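Local coordinates for protein CarG (Serratia, PDB 4O7J) that probably contributes to intrinsic carbapenem resistance in its bacterial host and is a structural homologue of lysozyme inhibitors, at residues N32-P36 against R68-D74; F75-N80 against V92-K96; F102-S108 against T135-Q141; N37-F42 against F62-Y67. All blocks are in the same frame, centred on the assembly; numbering follows the deposited sequence.

How the contacts relate
Followed from the N terminus, after strands 9-13 and 22-29 the chain passes through Asn32-Pro36 into strand 37-45. Contact 4 closes the loop from 37-42 to 62-67, and the next residues, 68-74, return to 32-36 in contact 1, so contact 4 is nested inside contact 1. Contact 2 follows in series as a hairpin, and contact 3 then joins the start of strand 107-116 to the chain leaving strand 126-135. Contacts 2 and 3 share the four-stranded sheet and meet where Lys96 reaches Asp103. Backbone bonds from Tyr67 to Val77 and Gln78 tie contact 4, in the five-stranded sheet, to contact 2.

Contact 1 (N32-P36 against R68-D74); sequences NTSHP and RLSASAD
His35 and Arg68 lie flat upon one another, the guanidinium covering one face of the imidazole with centres 3.8 Å apart and planes within 6° of parallel. NH2 of Arg68 stands over the middle of the ring, while CZ of Arg68 comes to 3.5 Å from His35 CG; the two side chains cross at about a right angle. At the ring's rim, His35 NE2 donates to Asp74 OD1 over 3.0 Å. This His-carboxylate bond is bent, with an N-H...O angle of 133°, although the oxygen lies close to the imidazole plane and the carboxylate is turned steeply against it. Around these groups two loops meet at the protein surface: the one leading into strand 37-45 and the one leading into strand 78-85, which folds into a type I beta turn from Ser70 to Ala73. Beside the turn, methyl CG2 of Thr33 presses tightly on Ala71 CB at 3.4 Å, and Ser34 OG makes a weak bond to Ala71 O at 3.3 Å. The stacking guanidinium is itself positioned from two directions. Its NH2 donates to Ala73 O at 3.0 Å, and a water accepts from Arg68 NE at 2.8 Å and donates to Pro36 O at 3.0 Å. With CG of Arg68 beside its backbone N (chi1 -54°) and the chain extended as far as NE, the planar end is carried across to the histidine. Further out, Thr33 OG1 is bonded to Asn31, and the neighbouring Asn32 bonds to Ser117, Asp119 and Val123 of the second subunit.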
# COMPACT_ATOMS: atom_id res chain seq x y z
N ASN A 32 2.32 -2.83 17.84
CA ASN A 32 2.55 -3.08 19.26
C ASN A 32 1.50 -4.02 19.84
O ASN A 32 0.93 -3.75 20.90
CB ASN A 32 2.60 -1.73 20.03
CG ASN A 32 3.89 -1.04 19.84
OD1 ASN A 32 4.91 -1.52 20.33
ND2 ASN A 32 3.89 -0.01 19.05
N THR A 33 1.29 -5.12 19.11
CA THR A 33 0.38 -6.22 19.43
C THR A 33 1.26 -7.49 19.41
O THR A 33 2.33 -7.44 18.87
CB THR A 33 -0.77 -6.35 18.37
OG1 THR A 33 -1.56 -5.14 18.32
CG2 THR A 33 -1.71 -7.46 18.72
N SER A 34 0.76 -8.64 19.91
CA SER A 34 1.50 -9.93 19.87
C SER A 34 1.78 -10.50 18.50
O SER A 34 2.75 -11.26 18.32
CB SER A 34 0.83 -11.03 20.80
OG SER A 34 -0.56 -10.86 20.96
N HIS A 35 0.98 -10.10 17.50
CA HIS A 35 1.17 -10.57 16.14
C HIS A 35 1.20 -9.42 15.16
O HIS A 35 0.29 -8.62 15.13
CB HIS A 35 -0.02 -11.41 15.73
CG HIS A 35 -0.30 -12.52 16.68
ND1 HIS A 35 0.52 -13.62 16.78
CD2 HIS A 35 -1.30 -12.71 17.57
CE1 HIS A 35 0.04 -14.44 17.70
NE2 HIS A 35 -1.06 -13.91 18.20
N PRO A 36 2.22 -9.29 14.35
CA PRO A 36 2.09 -8.47 13.14
C PRO A 36 1.01 -8.97 12.19
O PRO A 36 0.77 -10.14 12.06
CB PRO A 36 3.42 -8.62 12.45
CG PRO A 36 4.30 -9.34 13.37
CD PRO A 36 3.46 -10.04 14.36
N ARG A 68 -7.09 -10.88 12.32
CA ARG A 68 -7.45 -11.69 13.48
C ARG A 68 -8.65 -11.17 14.25
O ARG A 68 -8.99 -10.04 14.18
CB ARG A 68 -6.28 -11.83 14.42
CG ARG A 68 -5.05 -12.34 13.76
CD ARG A 68 -3.91 -12.49 14.69
NE ARG A 68 -2.75 -12.83 13.93
CZ ARG A 68 -2.11 -13.97 14.00
NH1 ARG A 68 -1.08 -14.20 13.22
NH2 ARG A 68 -2.45 -14.85 14.88
N LEU A 69 -9.27 -12.06 14.99
CA LEU A 69 -10.40 -11.72 15.83
C LEU A 69 -10.08 -10.69 16.93
O LEU A 69 -10.87 -9.85 17.26
CB LEU A 69 -10.93 -12.99 16.49
CG LEU A 69 -12.18 -12.91 17.32
CD1 LEU A 69 -13.29 -12.16 16.63
CD2 LEU A 69 -12.66 -14.27 17.73
N SER A 70 -8.88 -10.79 17.47
CA SER A 70 -8.43 -9.86 18.50
C SER A 70 -6.92 -9.89 18.48
O SER A 70 -6.31 -10.73 17.81
CB SER A 70 -8.95 -10.32 19.88
OG SER A 70 -8.40 -11.58 20.25
N ALA A 71 -6.35 -8.97 19.25
CA ALA A 71 -4.91 -8.77 19.37
C ALA A 71 -4.16 -10.06 19.64
O ALA A 71 -3.15 -10.36 18.99
CB ALA A 71 -4.62 -7.77 20.50
N SER A 72 -4.62 -10.82 20.61
CA SER A 72 -3.87 -11.97 21.05
C SER A 72 -4.29 -13.31 20.48
O SER A 72 -3.72 -14.31 20.85
CB SER A 72 -3.88 -12.04 22.57
OG SER A 72 -3.72 -10.72 23.08
N ALA A 73 -5.30 -13.33 19.62
CA ALA A 73 -5.72 -14.57 19.01
C ALA A 73 -4.60 -15.25 18.21
O ALA A 73 -3.89 -14.62 17.49
CB ALA A 73 -6.96 -14.36 18.17
N ASP A 74 -4.47 -16.55 18.39
CA ASP A 74 -3.48 -17.34 17.69
C ASP A 74 -4.12 -18.09 16.48
O ASP A 74 -3.81 -19.20 16.18
CB ASP A 74 -2.76 -18.25 18.69
CG ASP A 74 -2.25 -17.47 19.92
OD1 ASP A 74 -1.77 -16.35 19.77
OD2 ASP A 74 -2.37 -17.96 21.05
O HOH W 1 -2.17 -10.75 12.15

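Contact 2 (F75-N80 against V92-K96); sequences FLVQDN and VTARK
Asp79 and Ala94 form the hydrogen-bonded pair of an antiparallel beta hairpin, in which strands 78-80 and 92-96 run at 170° to each other. Asp79 N donates a hydrogen bond to Ala94 O at 2.8 Å, and Ala94 N returns a bond to Asp79 O at 2.9 Å. A third backbone bond, Lys96 N to Val77 O at 2.9 Å, extends the ladder to where Val77 and Gln78 both face Tyr67 in a classic beta bulge. Between these bonds, CA-H groups fill in: Gln78 CA, for instance, approaches Ala94 O to 3.2 Å.

Side-chain polar bonding is concentrated at the non-hydrogen-bonded pair of Asn80 and Thr93, whose side chains lie alongside each other and point the same way. Thr93 OG1 donates to Asn80 OD1 at 2.7 Å, in the carbonyl plane of the amide, while Asn80 ND2 turns to a weak bond with Phe65 O. Trp64 packs against both residues.

Van der Waals contact dominates at the other non-hydrogen-bonded pair, on the same face. Gln78 extends with CG anti to the backbone N (chi1 -175°), bringing OE1 to 3.2 Å from Arg95 CD; its amide plane stands at 61° to the guanidinium.

Lys96 combines apolar and polar roles. Its chain passes Leu76, with CD 3.7 Å from Leu76 O, then bends about the CG-CD bond, and NZ lies 4.2 Å from Phe75 CE2 while bonding to three backbone oxygens, those of Leu101, Asp103 and Gln141.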
# COMPACT_ATOMS: atom_id res chain seq x y z
N PHE A 75 -5.02 -17.41 15.81
CA PHE A 75 -5.54 -17.90 14.57
C PHE A 75 -6.00 -16.76 13.71
O PHE A 75 -6.21 -15.73 14.21
CB PHE A 75 -6.68 -18.87 14.84
CG PHE A 75 -7.85 -18.27 15.53
CD1 PHE A 75 -7.94 -18.24 16.90
CD2 PHE A 75 -8.90 -17.76 14.80
CE1 PHE A 75 -9.03 -17.71 17.51
CE2 PHE A 75 -9.98 -17.21 15.42
CZ PHE A 75 -10.03 -17.17 16.78
N LEU A 76 -6.09 -17.00 12.41
CA LEU A 76 -6.53 -16.01 11.48
C LEU A 76 -8.03 -16.22 11.21
O LEU A 76 -8.51 -17.35 10.98
CB LEU A 76 -5.76 -16.18 10.20
CG LEU A 76 -4.25 -15.85 10.35
CD1 LEU A 76 -3.55 -16.10 9.04
CD2 LEU A 76 -4.06 -14.43 10.79
N VAL A 77 -8.70 -15.10 11.06
CA VAL A 77 -10.03 -15.02 10.50
C VAL A 77 -10.02 -14.76 8.96
O VAL A 77 -10.95 -15.12 8.27
CB VAL A 77 -10.93 -14.04 11.27
CG1 VAL A 77 -11.13 -14.53 12.72
CG2 VAL A 77 -10.31 -12.68 11.30
N GLN A 78 -8.98 -14.12 8.43
CA GLN A 78 -8.86 -13.88 7.04
C GLN A 78 -7.38 -13.95 6.67
O GLN A 78 -6.52 -13.44 7.42
CB GLN A 78 -9.47 -12.52 6.68
CG GLN A 78 -9.50 -12.17 5.20
CD GLN A 78 -10.65 -11.17 4.87
OE1 GLN A 78 -11.67 -11.11 5.54
NE2 GLN A 78 -10.49 -10.43 3.82
N ASP A 79 -7.09 -14.59 5.53
CA ASP A 79 -5.72 -14.71 5.00
C ASP A 79 -5.75 -14.56 3.51
O ASP A 79 -6.80 -14.67 2.89
CB ASP A 79 -5.08 -16.03 5.36
CG ASP A 79 -3.57 -16.01 5.34
OD1 ASP A 79 -2.90 -14.94 5.21
OD2 ASP A 79 -3.03 -17.13 5.48
N ASN A 80 -4.60 -14.23 2.93
CA ASN A 80 -4.43 -14.17 1.49
C ASN A 80 -3.19 -14.91 1.10
O ASN A 80 -2.19 -14.84 1.80
CB ASN A 80 -4.34 -12.70 1.01
CG ASN A 80 -5.46 -11.87 1.54
OD1 ASN A 80 -6.55 -11.88 1.00
ND2 ASN A 80 -5.20 -11.16 2.61
N VAL A 92 -5.74 -15.95 -3.57
CA VAL A 92 -6.77 -16.69 -2.89
C VAL A 92 -6.95 -16.19 -1.48
O VAL A 92 -6.02 -16.24 -0.65
CB VAL A 92 -6.49 -18.18 -2.89
CG1 VAL A 92 -7.72 -18.91 -2.30
CG2 VAL A 92 -6.23 -18.64 -4.33
N THR A 93 -8.14 -15.66 -1.22
CA THR A 93 -8.50 -15.14 0.10
C THR A 93 -9.23 -16.25 0.83
O THR A 93 -10.25 -16.74 0.33
CB THR A 93 -9.33 -13.84 0.04
OG1 THR A 93 -8.57 -12.81 -0.60
CG2 THR A 93 -9.71 -13.34 1.45
N ALA A 94 -8.72 -16.63 2.00
CA ALA A 94 -9.46 -17.55 2.88
C ALA A 94 -10.13 -16.72 3.97
O ALA A 94 -9.45 -15.91 4.69
CB ALA A 94 -8.52 -18.50 3.50
N ARG A 95 -11.43 -16.92 4.21
CA ARG A 95 -12.11 -16.15 5.22
C ARG A 95 -13.04 -17.08 6.01
O ARG A 95 -13.78 -17.83 5.41
CB ARG A 95 -12.96 -15.02 4.56
CG ARG A 95 -13.68 -14.12 5.56
CD ARG A 95 -14.29 -12.86 4.97
NE ARG A 95 -15.41 -13.23 4.12
CZ ARG A 95 -16.65 -13.51 4.54
NH1 ARG A 95 -17.02 -13.43 5.81
NH2 ARG A 95 -17.55 -13.88 3.64
N LYS A 96 -13.01 -16.98 7.34
CA LYS A 96 -14.04 -17.59 8.24
C LYS A 96 -15.34 -16.88 8.05
O LYS A 96 -15.42 -15.63 8.18
CB LYS A 96 -13.58 -17.57 9.67
CG LYS A 96 -12.30 -18.36 9.89
CD LYS A 96 -11.95 -18.61 11.33
CE LYS A 96 -12.95 -19.54 11.99
NZ LYS A 96 -12.64 -19.72 13.37

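Contact 3 (F102-S108 against T135-Q141); sequences FDVGKVS and TAQRSYQ
Val104 forks over the opposing chain, its CG1 reaching to 3.3 Å from Ser139 OG and its CG2 to 3.7 Å from Gln141 OE1. Gln141 crosses this valine at about a right angle. A bend in the glutamine chain at chi2 (63°) brings its amide back to the neighbouring loop, where NE2 donates to Phe102 O at 2.8 Å. The N-H...O angle is a nearly straight 168°, and Phe102 O lies in the amide plane, but the donor approaches from above the plane of the backbone carbonyl. A water donates to both Phe102 O and Gln141 OE1, so the amide is fixed by each of its polar atoms.

The backbones meet in two antiparallel ladders. In the first, a single bridge, Gly105 N donates to Tyr140 O at 3.1 Å and Tyr140 N to Gly105 O at 2.9 Å. In the second, beside the pair Ser108 and Thr135, Ala136 N bonds to Val107 O at 2.8 Å. The register shifts by two residues between them, with looped chain on the way. A water lies between the two ladders, accepting from Val107 N at 2.9 Å, with Ala136 O and Arg138 O also close by. Nearby, Val107 CG2 meets the edge of the Tyr140 ring, 4.0 Å from CD2 of that tyrosine.

Tyr140 OH bonds to Glu149, ahead of helix 152-155. On the side away from Thr135, Val107 packs on Ala94 and the backbone of Ser108 bonds to Arg95; strand 107-116 thus has strand 88-96 on one side and strand 126-135 on the other in the four-stranded sheet.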
# COMPACT_ATOMS: atom_id res chain seq x y z
N PHE A 102 -14.80 -17.25 16.60
CA PHE A 102 -13.90 -17.90 17.53
C PHE A 102 -13.90 -19.42 17.37
O PHE A 102 -12.89 -20.09 17.63
CB PHE A 102 -14.27 -17.53 18.94
CG PHE A 102 -13.36 -18.10 20.00
CD1 PHE A 102 -12.14 -17.48 20.29
CD2 PHE A 102 -13.69 -19.27 20.65
CE1 PHE A 102 -11.27 -18.02 21.23
CE2 PHE A 102 -12.81 -19.82 21.60
CZ PHE A 102 -11.64 -19.16 21.91
N ASP A 103 -15.02 -20.00 17.04
CA ASP A 103 -15.07 -21.46 17.04
C ASP A 103 -14.61 -21.97 15.67
O ASP A 103 -14.54 -21.20 14.67
CB ASP A 103 -16.46 -21.99 17.35
CG ASP A 103 -16.80 -21.90 18.88
OD1 ASP A 103 -16.02 -22.47 19.72
OD2 ASP A 103 -17.83 -21.25 19.18
N VAL A 104 -14.34 -23.26 15.65
CA VAL A 104 -13.99 -23.97 14.40
C VAL A 104 -15.19 -23.82 13.56
O VAL A 104 -16.30 -23.97 14.04
CB VAL A 104 -13.70 -25.43 14.68
CG1 VAL A 104 -13.67 -26.27 13.38
CG2 VAL A 104 -12.44 -25.56 15.47
N GLY A 105 -15.01 -23.49 12.30
CA GLY A 105 -16.16 -23.15 11.45
C GLY A 105 -15.85 -23.13 9.95
O GLY A 105 -14.73 -23.42 9.53
N LYS A 106 -16.84 -22.76 9.17
CA LYS A 106 -16.71 -22.76 7.73
C LYS A 106 -15.79 -21.67 7.22
O LYS A 106 -15.65 -20.61 7.85
CB LYS A 106 -18.07 -22.55 7.01
CG LYS A 106 -18.99 -23.76 7.06
CD LYS A 106 -20.21 -23.43 6.18
CE LYS A 106 -21.34 -24.38 6.44
NZ LYS A 106 -21.08 -25.69 5.82
N VAL A 107 -15.07 -21.98 6.16
CA VAL A 107 -14.11 -21.08 5.60
C VAL A 107 -14.45 -21.03 4.12
O VAL A 107 -14.64 -22.11 3.50
CB VAL A 107 -12.62 -21.53 5.78
CG1 VAL A 107 -11.70 -20.58 5.02
CG2 VAL A 107 -12.21 -21.65 7.22
N SER A 108 -14.52 -19.83 3.53
CA SER A 108 -14.63 -19.64 2.10
C SER A 108 -13.30 -19.33 1.47
O SER A 108 -12.44 -18.68 2.10
CB SER A 108 -15.59 -18.51 1.71
OG SER A 108 -15.22 -17.28 2.19
N THR A 135 -16.70 -23.04 -0.87
CA THR A 135 -16.69 -23.27 0.53
C THR A 135 -15.78 -24.42 0.79
O THR A 135 -15.89 -25.46 0.13
CB THR A 135 -18.09 -23.61 1.06
OG1 THR A 135 -19.01 -22.64 0.59
CG2 THR A 135 -18.10 -23.63 2.53
N ALA A 136 -14.82 -24.26 1.73
CA ALA A 136 -13.99 -25.38 2.01
C ALA A 136 -14.86 -26.54 2.57
O ALA A 136 -15.86 -26.33 3.23
CB ALA A 136 -12.88 -25.00 2.99
N GLN A 137 -14.42 -27.76 2.36
CA GLN A 137 -15.18 -28.95 2.74
C GLN A 137 -14.98 -29.41 4.17
O GLN A 137 -15.67 -30.24 4.63
CB GLN A 137 -14.93 -30.04 1.67
CG GLN A 137 -15.61 -29.54 0.39
CD GLN A 137 -15.43 -30.51 -0.79
OE1 GLN A 137 -15.88 -31.63 -0.73
NE2 GLN A 137 -14.76 -30.06 -1.83
N ARG A 138 -14.02 -28.82 4.89
CA ARG A 138 -13.83 -29.06 6.26
C ARG A 138 -13.95 -27.71 6.98
O ARG A 138 -13.77 -26.65 6.36
CB ARG A 138 -12.43 -29.63 6.39
CG ARG A 138 -12.05 -30.13 7.72
CD ARG A 138 -10.71 -30.86 7.65
NE ARG A 138 -10.61 -31.74 8.81
CZ ARG A 138 -11.21 -32.93 8.91
NH1 ARG A 138 -11.96 -33.40 7.91
NH2 ARG A 138 -11.07 -33.65 10.02
N SER A 139 -14.33 -27.78 8.24
CA SER A 139 -14.36 -26.62 9.11
C SER A 139 -13.00 -26.51 9.87
O SER A 139 -12.33 -27.53 10.13
CB SER A 139 -15.54 -26.73 10.06
OG SER A 139 -15.30 -27.81 10.94
N TYR A 140 -12.56 -25.28 10.12
CA TYR A 140 -11.19 -25.01 10.60
C TYR A 140 -11.21 -23.93 11.67
O TYR A 140 -12.06 -23.05 11.64
CB TYR A 140 -10.27 -24.50 9.46
CG TYR A 140 -10.03 -25.47 8.33
CD1 TYR A 140 -9.14 -26.54 8.48
CD2 TYR A 140 -10.72 -25.36 7.15
CE1 TYR A 140 -8.88 -27.44 7.43
CE2 TYR A 140 -10.47 -26.24 6.11
CZ TYR A 140 -9.58 -27.28 6.26
OH TYR A 140 -9.39 -28.13 5.22
N GLN A 141 -10.23 -23.97 12.53
CA GLN A 141 -10.00 -22.94 13.50
C GLN A 141 -9.40 -21.65 12.84
O GLN A 141 -9.80 -20.57 13.22
CB GLN A 141 -9.06 -23.41 14.58
CG GLN A 141 -8.76 -22.40 15.68
CD GLN A 141 -9.98 -22.02 16.45
OE1 GLN A 141 -10.55 -22.89 17.09
NE2 GLN A 141 -10.40 -20.71 16.43
O HOH W 2 -12.29 -22.42 19.22
O HOH W 3 -15.55 -24.75 5.53

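Contact 4 (N37-F42 against F62-Y67); sequences NLGLTF and FTWFDY
The side chains of Asn37 and Asp66 run past one another head to tail and hold one end of the contact through several polar groups. Asn37 ND2 donates to Asp66 O, but the modelled separation of 2.3 Å is too short to be taken literally. The backbone pairing beside it is sounder: Asp66 N donates to Leu38 O at 3.0 Å. Asp66 CG occupies the place between its backbone N and carbonyl carbon (chi1 82°), which brings the carboxylate toward the backbone of Leu38; there OD2 receives a weak bond from Leu38 N at 3.4 Å.

Strand 37-45 is an inner strand of a curled antiparallel sheet, pairing with strand 22-29 and with two short strands, 51-53 and 64-65. Trp64 makes the hydrogen-bonded pair with Leu40: Leu40 N donates to Trp64 O at 2.9 Å, and Trp64 N to Leu40 O at 2.9 Å. The indole turns its edge to the same carbonyl, with Trp64 CD1 3.5 Å from Leu40 O. The Phe42 ring stands at 86° to the indole's five-membered ring, its CE1 3.7 Å from Trp64 CD1, and Tyr112 meets Trp64 edge-to-face.

On the opposite face, Gly39 lies across from Phe65, and the hydroxyls Thr41 OG1 and Thr63 OG1 share a hydrogen bond of 2.8 Å. This face turns to the second subunit, where Phe62 of the second subunit meets Phe65, and Ile53 of the second subunit packs on Thr41, Thr63 and Phe65.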
# COMPACT_ATOMS: atom_id res chain seq x y z
N ASN A 37 0.39 -8.02 11.54
CA ASN A 37 -0.52 -8.26 10.47
C ASN A 37 0.26 -8.29 9.18
O ASN A 37 0.81 -7.33 8.79
CB ASN A 37 -1.50 -7.13 10.42
CG ASN A 37 -2.84 -7.62 10.11
OD1 ASN A 37 -3.71 -7.71 10.96
ND2 ASN A 37 -2.98 -8.04 8.92
N LEU A 38 0.29 -9.45 8.55
CA LEU A 38 0.99 -9.59 7.28
C LEU A 38 0.12 -9.08 6.15
O LEU A 38 -1.11 -9.26 6.14
CB LEU A 38 1.32 -11.05 7.04
CG LEU A 38 2.33 -11.71 7.96
CD1 LEU A 38 2.59 -13.10 7.42
CD2 LEU A 38 3.59 -10.91 8.03
N GLY A 39 0.76 -8.43 5.21
CA GLY A 39 0.11 -7.82 4.09
C GLY A 39 0.85 -7.96 2.77
O GLY A 39 2.10 -7.95 2.74
N LEU A 40 0.08 -8.16 1.69
CA LEU A 40 0.65 -8.20 0.34
C LEU A 40 0.24 -6.91 -0.43
O LEU A 40 -0.95 -6.56 -0.48
CB LEU A 40 0.04 -9.36 -0.42
CG LEU A 40 0.33 -10.70 0.21
CD1 LEU A 40 -0.42 -11.80 -0.56
CD2 LEU A 40 1.81 -11.02 0.18
N THR A 41 1.20 -6.30 -1.07
CA THR A 41 0.98 -5.12 -1.92
C THR A 41 1.55 -5.45 -3.33
O THR A 41 2.65 -6.00 -3.44
CB THR A 41 1.65 -3.86 -1.28
OG1 THR A 41 1.29 -3.75 0.11
CG2 THR A 41 1.13 -2.57 -2.02
N PHE A 42 0.75 -5.19 -4.38
CA PHE A 42 1.05 -5.54 -5.78
C PHE A 42 1.30 -4.31 -6.62
O PHE A 42 0.54 -3.39 -6.63
CB PHE A 42 -0.07 -6.34 -6.40
CG PHE A 42 -0.33 -7.69 -5.72
CD1 PHE A 42 -1.21 -7.75 -4.66
CD2 PHE A 42 0.29 -8.82 -6.16
CE1 PHE A 42 -1.43 -8.92 -3.99
CE2 PHE A 42 0.05 -10.03 -5.53
CZ PHE A 42 -0.78 -10.06 -4.41
N PHE A 62 -5.12 -0.60 -0.62
CA PHE A 62 -4.20 -1.08 -1.63
C PHE A 62 -3.21 -2.15 -1.12
O PHE A 62 -2.36 -2.58 -1.89
CB PHE A 62 -3.40 0.09 -2.25
CG PHE A 62 -4.26 0.93 -3.19
CD1 PHE A 62 -5.16 1.82 -2.66
CD2 PHE A 62 -4.21 0.74 -4.52
CE1 PHE A 62 -5.94 2.62 -3.49
CE2 PHE A 62 -5.00 1.49 -5.38
CZ PHE A 62 -5.89 2.40 -4.85
N THR A 63 -3.34 -2.50 0.15
CA THR A 63 -2.64 -3.70 0.72
C THR A 63 -3.67 -4.71 1.22
O THR A 63 -4.60 -4.35 1.98
CB THR A 63 -1.67 -3.21 1.82
OG1 THR A 63 -0.79 -2.28 1.23
CG2 THR A 63 -0.92 -4.33 2.44
N TRP A 64 -3.46 -5.99 0.87
CA TRP A 64 -4.22 -7.11 1.33
C TRP A 64 -3.68 -7.63 2.65
O TRP A 64 -2.59 -8.18 2.70
CB TRP A 64 -4.21 -8.28 0.31
CG TRP A 64 -4.72 -7.95 -1.04
CD1 TRP A 64 -4.08 -7.23 -2.00
CD2 TRP A 64 -5.96 -8.38 -1.62
NE1 TRP A 64 -4.85 -7.11 -3.11
CE2 TRP A 64 -6.04 -7.78 -2.90
CE3 TRP A 64 -7.03 -9.20 -1.16
CZ2 TRP A 64 -7.08 -8.07 -3.80
CZ3 TRP A 64 -8.13 -9.37 -2.02
CH2 TRP A 64 -8.14 -8.84 -3.33
N PHE A 65 -4.45 -7.46 3.74
CA PHE A 65 -4.00 -7.85 5.04
C PHE A 65 -4.72 -9.11 5.53
O PHE A 65 -5.93 -9.33 5.25
CB PHE A 65 -4.25 -6.71 6.05
CG PHE A 65 -3.28 -5.58 5.96
CD1 PHE A 65 -2.00 -5.69 6.42
CD2 PHE A 65 -3.70 -4.38 5.44
CE1 PHE A 65 -1.13 -4.63 6.40
CE2 PHE A 65 -2.81 -3.31 5.35
CZ PHE A 65 -1.55 -3.44 5.85
N ASP A 66 -4.00 -9.88 6.30
CA ASP A 66 -4.61 -10.90 7.13
C ASP A 66 -5.30 -10.25 8.33
O ASP A 66 -5.03 -9.07 8.65
CB ASP A 66 -3.64 -12.04 7.46
CG ASP A 66 -2.72 -11.73 8.63
OD1 ASP A 66 -3.06 -10.96 9.55
OD2 ASP A 66 -1.58 -12.26 8.59
N TYR A 67 -6.24 -10.93 8.94
CA TYR A 67 -6.99 -10.35 10.00
C TYR A 67 -7.21 -11.34 11.09
O TYR A 67 -7.45 -12.47 10.83
CB TYR A 67 -8.32 -9.83 9.50
CG TYR A 67 -8.21 -8.60 8.60
CD1 TYR A 67 -7.98 -7.34 9.12
CD2 TYR A 67 -8.36 -8.70 7.25
CE1 TYR A 67 -7.91 -6.23 8.30
CE2 TYR A 67 -8.27 -7.62 6.43
CZ TYR A 67 -8.06 -6.39 6.95
OH TYR A 67 -8.00 -5.34 6.10
O HOH W 4 -1.87 -4.13 -4.08